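Local coordinates for foldase protein PrsA (Bacillus subtilis, PDB 4WO7), which assists the folding of secreted proteins outside the cell after their translocation and has peptidyl-prolyl cis-trans isomerase activity, at residues Lys51-Asp54 with Lys55-Asp58. Numbering follows the deposited sequence.
Sequences KVSD and KEID
The backbone runs extended through Val52 and Ser53, then turns at Asp54 into helix 54-67, where Ile57 N bonds to Ser53 O at 3.0 Å. This is a helix N-cap with Ser53 at the cap position. Glu56, three residues on, supplies the glutamate half of a capping box. Glu56 OE2 accepts a hydrogen bond from Ser53 N at 2.9 Å, a nearly straight bond (169°) that meets the anti side of the oxygen, well tilted from the carboxylate plane. Ser53 OG donates to the anti lone pair of Glu56 OE2, at 3.1 Å. The serine hydroxyl is thus turned to the carboxylate, and one oxygen takes two donors from one residue. Glu56 reaches back because CG lies beside its own backbone N (chi1 -65°) and the chain beyond is extended. Its other oxygen, OE1, forms a salt bridge with Lys96 of helix 81-101, and Lys96 NZ also bonds to Lys51 O. Glu56 therefore ties the cap to the neighbouring helix. With alanine in place of this glutamate, Ser53 N and OG would probably lose their shared acceptor, and Lys96 a carboxylate partner.

Val52 and Ile57 flank the cap in the positions of a hydrophobic staple. With chi1 at 170°, Val52 points CG1 away from its own N and onto Ile57 CG1, 3.7 Å off, the two side chains crossing at about a right angle. Ile57 is buried, while Val52 also packs on Leu92 and Leu93 of helix 81-101. The carboxylate of Asp54 lies at the start of the helix, where the dipole probably favours negative charge. The first turn continues with Asp58 N donating to Asp54 O at 3.1 Å, from above the carbonyl plane.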
# COMPACT_ATOMS: atom_id res chain seq x y z
N LYS A 51 -29.33 10.22 8.54
CA LYS A 51 -29.28 11.64 8.24
C LYS A 51 -28.13 12.29 8.96
O LYS A 51 -27.97 12.16 10.17
CB LYS A 51 -30.60 12.32 8.62
CG LYS A 51 -31.77 11.93 7.74
CD LYS A 51 -31.63 12.53 6.35
CE LYS A 51 -32.50 11.81 5.33
NZ LYS A 51 -33.95 11.98 5.65
N VAL A 52 -27.34 13.02 8.18
CA VAL A 52 -26.15 13.69 8.66
C VAL A 52 -26.25 15.18 8.39
O VAL A 52 -26.44 15.61 7.26
CB VAL A 52 -24.88 13.11 7.99
CG1 VAL A 52 -23.65 13.95 8.30
CG2 VAL A 52 -24.69 11.65 8.40
N SER A 53 -26.12 15.95 9.46
CA SER A 53 -26.19 17.40 9.40
C SER A 53 -24.80 18.00 9.32
O SER A 53 -23.81 17.36 9.66
CB SER A 53 -26.93 17.93 10.62
OG SER A 53 -26.28 17.56 11.82
N ASP A 54 -24.73 19.24 8.84
CA ASP A 54 -23.47 19.97 8.77
C ASP A 54 -22.85 20.13 10.16
O ASP A 54 -21.65 20.37 10.28
CB ASP A 54 -23.67 21.32 8.08
CG ASP A 54 -24.14 21.17 6.64
OD1 ASP A 54 -25.35 20.93 6.43
OD2 ASP A 54 -23.31 21.29 5.73
N LYS A 55 -23.67 20.03 11.21
CA LYS A 55 -23.14 20.05 12.57
C LYS A 55 -22.21 18.88 12.76
O LYS A 55 -21.09 19.01 13.26
CB LYS A 55 -24.28 19.96 13.60
CG LYS A 55 -23.82 19.89 15.07
CD LYS A 55 -24.97 19.50 16.01
CE LYS A 55 -24.53 19.48 17.47
NZ LYS A 55 -25.65 19.16 18.41
N GLU A 56 -22.69 17.71 12.34
CA GLU A 56 -21.95 16.46 12.43
C GLU A 56 -20.73 16.45 11.51
O GLU A 56 -19.67 15.96 11.88
CB GLU A 56 -22.89 15.31 12.10
CG GLU A 56 -24.01 15.15 13.11
CD GLU A 56 -25.04 14.11 12.70
OE1 GLU A 56 -24.91 12.95 13.12
OE2 GLU A 56 -25.98 14.47 11.97
N ILE A 57 -20.90 16.99 10.30
CA ILE A 57 -19.83 17.01 9.32
C ILE A 57 -18.61 17.78 9.80
O ILE A 57 -17.49 17.28 9.73
CB ILE A 57 -20.32 17.63 7.98
CG1 ILE A 57 -21.29 16.67 7.28
CG2 ILE A 57 -19.15 17.95 7.04
CD1 ILE A 57 -22.02 17.26 6.10
N ASP A 58 -18.83 18.99 10.29
CA ASP A 58 -17.74 19.86 10.74
C ASP A 58 -16.93 19.23 11.88
O ASP A 58 -15.72 19.36 11.91
CB ASP A 58 -18.30 21.22 11.15
CG ASP A 58 -18.67 22.09 9.95
OD1 ASP A 58 -18.98 21.52 8.88
OD2 ASP A 58 -18.67 23.33 10.09